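Side-chain contacts in hypothetical protein CNAG_02591 (Cryptococcus neoformans, PDB 4P5N), which may play a role in primary metabolism and is associated with fungal virulence, its chain carrying a Tudor-type domain of the SH3 clan: residues V63-P67 against G68-D72; D34-T38 against K39-A43. All blocks are in the same frame, centred on the assembly; numbering follows the deposited sequence. Where two conformers were deposited one is given.

Contact 1. Residues V63-P67 against G68-D72; sequences VAHNP and GTLTD. With SO4 (sulfate ion), chain E; SO4 (sulfate ion), chain H.
H65 and T69 meet where strand 62-65 ends and the chain turns back toward strand 71-72. The H65 side chain can be followed outward atom by atom. Its CB reaches the L70 branch, with H65 CB 4.2 Å from L70 CD2, and the two side chains run past each other in opposite directions. CG lies anti to the backbone N (chi1 -159°), which carries the ring toward the following turn. There H65 ND1 donates to N66 O at 2.8 Å, a nearly straight bond (168°) that lies in both the ring plane and the carbonyl plane and uses a carbonyl lone pair. CE1 presents the ring edge to the hydroxyl: H65 CE1 lies 3.0 Å from T69 OG1, which sits near the ring plane. At the tip, NE2 binds a cadmium ion shared with T21.

The turn itself is closed by L70 N donating to P67 O at 3.2 Å. With G68 and T69 at its centre, this is a beta turn close to type I. T69 OG1 donates to O3 of one sulfate at 2.7 Å, and N66 ND2 gives its hydrogens to two sulfates, 3.0 Å to O3 of the same ion and 2.9 Å to O3 of the other. N66 OD1 accepts from K52, while K48 of the second subunit also holds the sulfates.

ND1 acts as donor to N66 O, which is consistent with NE2 offering its lone pair to cadmium; the peptide carbonyl, by holding the ring's rotation, probably acts as a second-shell partner of the metal.

Contact 2. Residues D34-T38 against K39-A43; sequences DIVTT and KEEAA. With CD (cadmium ion), chain D; SO4 (sulfate ion), chain G.
E41 reaches from the first turn of helix 39-44 back to strand 26-36, and its side chain forms the dense part of this contact. With CG anti to the backbone N (chi1 -168°) and the chain extended beyond, the E41 carboxylate reaches back to the strand and the metal. The side chain passes obliquely across V36, E41 OE2 lying against V36 CA, and meets D34 from the opposite direction. Cadmium joins the two acids: E41 OE1 binds it at 2.5 Å, while D34 chelates with OD1 at 2.5 Å and OD2 at 2.7 Å, the latter oxygen also accepting from K45. The carboxylate planes are 57° apart. The second oxygen, E41 OE2, accepts from T37 N at 3.3 Å, approached from above the carboxylate plane. V36 CG1, 3.8 Å from A42 CB, supplies the apolar part of the packed side.

T38 marks the change to the open side. Its hydroxyl, turned between backbone N and carbonyl carbon (chi1 61°), accepts from E41 N at 3.1 Å, and its carbonyl O accepts from A42 N at 2.9 Å. Beyond it, K39 and E40 are exposed, and K39 has two deposited conformers. Here the partner is a sulfate, whose O3 takes a nearly straight bond from K39 N at 2.8 Å.

A threonine N-cap thus starts the helix, as the polypeptide leaves its strand, and the aspartate-glutamate pair spans the junction as a cadmium site.

Contact 2 (34-43) comes first along the chain and closes before contact 1 (63-72) opens. Their centres are 14 Å apart and their nearest atoms about 7 Å, so they do not touch. Both instead reach the same antiparallel sheet: strand 52-56 lies between strands 26-36 and 62-65, with backbone hydrogen bonds from its L54 to D34 on one side and from F55 and V53 to V63 and H65 on the other. Each contact is a strand end, one entering a helix and the other a turn, and each contributes to a separate cadmium site. Both lie in the Tudor-domain range, and both adjoin the second subunit, through A43 and V63.

Contact 1. Residues V63-P67 against G68-D72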
loop_
_atom_site.group_PDB
_atom_site.type_symbol
_atom_site.label_atom_id
_atom_site.label_comp_id
_atom_site.label_asym_id
_atom_site.label_seq_id
_atom_site.Cartn_x
_atom_site.Cartn_y
_atom_site.Cartn_z
ATOM N N VAL A 63 -1.079 -2.990 4.877
ATOM C CA VAL A 63 -1.231 -1.528 4.943
ATOM C C VAL A 63 0.153 -0.871 5.002
ATOM O O VAL A 63 1.078 -1.380 5.633
ATOM C CB VAL A 63 -2.061 -1.117 6.199
ATOM C CG1 VAL A 63 -2.176 0.400 6.348
ATOM C CG2 VAL A 63 -3.442 -1.761 6.150
ATOM N N ALA A 64 0.303 0.260 4.319
ATOM C CA ALA A 64 1.509 1.079 4.441
ATOM C C ALA A 64 1.064 2.444 4.944
ATOM O O ALA A 64 0.274 3.133 4.265
ATOM C CB ALA A 64 2.215 1.209 3.098
ATOM N N HIS A 65 1.519 2.829 6.139
ATOM C CA HIS A 65 0.987 4.036 6.776
ATOM C C HIS A 65 2.092 4.928 7.320
ATOM O O HIS A 65 3.096 4.443 7.837
ATOM C CB HIS A 65 0.059 3.632 7.927
ATOM C CG HIS A 65 -0.915 4.695 8.343
ATOM N ND1 HIS A 65 -0.564 5.786 9.117
ATOM C CD2 HIS A 65 -2.240 4.820 8.102
ATOM C CE1 HIS A 65 -1.632 6.536 9.331
ATOM N NE2 HIS A 65 -2.665 5.968 8.734
ATOM N N ASN A 66 1.900 6.240 7.227
ATOM C CA ASN A 66 2.853 7.153 7.832
ATOM C C ASN A 66 2.947 6.930 9.349
ATOM O O ASN A 66 1.949 6.674 9.996
ATOM C CB ASN A 66 2.406 8.574 7.569
ATOM C CG ASN A 66 2.429 8.914 6.097
ATOM O OD1 ASN A 66 3.180 8.321 5.332
ATOM N ND2 ASN A 66 1.631 9.907 5.703
ATOM N N PRO A 67 4.151 7.064 9.918
ATOM C CA PRO A 67 4.311 6.755 11.353
ATOM C C PRO A 67 3.710 7.806 12.265
ATOM O O PRO A 67 3.251 7.489 13.359
ATOM C CB PRO A 67 5.839 6.716 11.537
ATOM C CG PRO A 67 6.385 7.533 10.383
ATOM C CD PRO A 67 5.442 7.272 9.237
ATOM N N GLY A 68 3.740 9.059 11.831
ATOM C CA GLY A 68 3.401 10.174 12.712
ATOM C C GLY A 68 1.929 10.328 13.017
ATOM O O GLY A 68 1.545 11.164 13.834
ATOM N N THR A 69 1.095 9.521 12.372
ATOM C CA THR A 69 -0.350 9.571 12.596
ATOM C C THR A 69 -0.870 8.213 13.038
ATOM O O THR A 69 -2.077 7.954 13.027
ATOM C CB THR A 69 -1.087 9.981 11.320
ATOM O OG1 THR A 69 -0.596 9.178 10.236
ATOM C CG2 THR A 69 -0.828 11.446 11.034
ATOM N N LEU A 70 0.027 7.324 13.428
ATOM C CA LEU A 70 -0.472 6.119 14.052
ATOM C C LEU A 70 0.005 6.027 15.486
ATOM O O LEU A 70 0.869 6.799 15.906
ATOM C CB LEU A 70 -0.185 4.882 13.226
ATOM C CG LEU A 70 1.247 4.606 12.836
ATOM C CD1 LEU A 70 2.126 4.329 14.055
ATOM C CD2 LEU A 70 1.392 3.442 11.862
ATOM N N THR A 71 -0.570 5.092 16.237
ATOM C CA THR A 71 -0.183 4.885 17.631
ATOM C C THR A 71 0.416 3.505 17.801
ATOM O O THR A 71 -0.172 2.518 17.356
ATOM C CB THR A 71 -1.389 5.067 18.573
ATOM O OG1 THR A 71 -1.940 6.364 18.371
ATOM C CG2 THR A 71 -0.991 4.923 20.062
ATOM N N ASP A 72 1.595 3.437 18.429
ATOM C CA ASP A 72 2.211 2.151 18.742
ATOM C C ASP A 72 1.626 1.715 20.084
ATOM O O ASP A 72 1.994 2.249 21.137
ATOM C CB ASP A 72 3.728 2.313 18.814
ATOM C CG ASP A 72 4.470 1.006 18.986
ATOM O OD1 ASP A 72 3.977 0.104 19.721
ATOM O OD2 ASP A 72 5.600 0.931 18.425
HETATM S S SO4 E . -1.741 10.183 7.318
HETATM O O1 SO4 E . -2.078 11.197 6.287
HETATM O O2 SO4 E . -2.705 10.392 8.421
HETATM O O3 SO4 E . -0.356 10.428 7.854
HETATM O O4 SO4 E . -1.991 8.831 6.758
HETATM S S SO4 H . 0.638 9.430 2.144
HETATM O O1 SO4 H . -0.550 9.731 1.299
HETATM O O2 SO4 H . 0.398 8.239 3.004
HETATM O O3 SO4 H . 1.003 10.605 2.960
HETATM O O4 SO4 H . 1.736 9.046 1.225
#

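Contact 2. Residues D34-T38 against K39-A43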
loop_
_atom_site.group_PDB
_atom_site.type_symbol
_atom_site.label_atom_id
_atom_site.label_comp_id
_atom_site.label_asym_id
_atom_site.label_seq_id
_atom_site.Cartn_x
_atom_site.Cartn_y
_atom_site.Cartn_z
ATOM N N ASP A 34 7.714 -4.076 8.763
ATOM C CA ASP A 34 8.846 -3.354 8.221
ATOM C C ASP A 34 8.638 -1.853 8.371
ATOM O O ASP A 34 7.513 -1.367 8.428
ATOM C CB ASP A 34 9.012 -3.707 6.737
ATOM C CG ASP A 34 10.429 -3.549 6.241
ATOM O OD1 ASP A 34 11.309 -3.047 6.987
ATOM O OD2 ASP A 34 10.668 -3.919 5.072
ATOM N N ILE A 35 9.751 -1.135 8.449
ATOM C CA ILE A 35 9.758 0.310 8.518
ATOM C C ILE A 35 10.664 0.773 7.386
ATOM O O ILE A 35 11.856 0.466 7.357
ATOM C CB ILE A 35 10.277 0.780 9.890
ATOM C CG1 ILE A 35 9.353 0.263 10.999
ATOM C CG2 ILE A 35 10.360 2.294 9.940
ATOM C CD1 ILE A 35 9.887 0.420 12.401
ATOM N N VAL A 36 10.074 1.480 6.437
ATOM C CA VAL A 36 10.749 1.915 5.225
ATOM C C VAL A 36 11.121 3.389 5.381
ATOM O O VAL A 36 10.252 4.227 5.691
ATOM C CB VAL A 36 9.796 1.747 4.029
ATOM C CG1 VAL A 36 10.400 2.319 2.778
ATOM C CG2 VAL A 36 9.454 0.285 3.826
ATOM N N THR A 37 12.401 3.721 5.205
ATOM C CA THR A 37 12.844 5.097 5.494
ATOM C C THR A 37 13.585 5.801 4.369
ATOM O O THR A 37 14.035 6.923 4.560
ATOM C CB THR A 37 13.752 5.186 6.736
ATOM O OG1 THR A 37 14.886 4.337 6.559
ATOM C CG2 THR A 37 13.006 4.780 7.998
ATOM N N THR A 38 13.774 5.140 3.234
ATOM C CA THR A 38 14.418 5.780 2.099
ATOM C C THR A 38 13.539 5.672 0.865
ATOM O O THR A 38 12.704 4.766 0.756
ATOM C CB THR A 38 15.787 5.146 1.766
ATOM O OG1 THR A 38 15.596 3.761 1.429
ATOM C CG2 THR A 38 16.758 5.272 2.941
ATOM N N LYS A 39 13.755 6.585 -0.080
ATOM C CA LYS A 39 13.016 6.556 -1.339
ATOM C C LYS A 39 13.280 5.252 -2.092
ATOM O O LYS A 39 12.356 4.688 -2.693
ATOM C CB LYS A 39 13.332 7.801 -2.183
ATOM C CG LYS A 39 12.858 7.744 -3.628
ATOM C CD LYS A 39 12.884 9.114 -4.285
ATOM C CE LYS A 39 14.285 9.497 -4.732
ATOM N NZ LYS A 39 14.243 10.566 -5.766
ATOM N N GLU A 40 14.523 4.761 -2.035
ATOM C CA GLU A 40 14.903 3.525 -2.735
ATOM C C GLU A 40 14.215 2.290 -2.138
ATOM O O GLU A 40 13.720 1.441 -2.861
ATOM C CB GLU A 40 16.421 3.345 -2.743
ATOM C CG GLU A 40 17.182 4.433 -3.493
ATOM C CD GLU A 40 17.472 5.692 -2.670
ATOM O OE1 GLU A 40 17.138 5.756 -1.466
ATOM O OE2 GLU A 40 18.059 6.633 -3.247
ATOM N N GLU A 41 14.189 2.187 -0.817
ATOM C CA GLU A 41 13.496 1.079 -0.180
ATOM C C GLU A 41 11.992 1.166 -0.425
ATOM O O GLU A 41 11.322 0.147 -0.615
ATOM C CB GLU A 41 13.764 1.106 1.311
ATOM C CG GLU A 41 13.354 -0.138 2.059
ATOM C CD GLU A 41 13.501 0.038 3.563
ATOM O OE1 GLU A 41 13.139 -0.910 4.278
ATOM O OE2 GLU A 41 13.963 1.119 4.037
ATOM N N ALA A 42 11.456 2.380 -0.433
ATOM C CA ALA A 42 10.037 2.569 -0.716
ATOM C C ALA A 42 9.700 2.068 -2.116
ATOM O O ALA A 42 8.704 1.363 -2.312
ATOM C CB ALA A 42 9.634 4.033 -0.540
ATOM N N ALA A 43 10.543 2.422 -3.079
ATOM C CA ALA A 43 10.354 1.970 -4.443
ATOM C C ALA A 43 10.396 0.444 -4.528
ATOM O O ALA A 43 9.534 -0.166 -5.152
ATOM C CB ALA A 43 11.381 2.599 -5.366
HETATM CD CD CD D . 13.283 -3.184 5.379
HETATM S S SO4 G . 15.112 9.796 1.161
HETATM O O1 SO4 G . 13.762 9.558 1.719
HETATM O O2 SO4 G . 15.074 10.937 0.227
HETATM O O3 SO4 G . 15.591 8.596 0.451
HETATM O O4 SO4 G . 16.054 10.088 2.262
#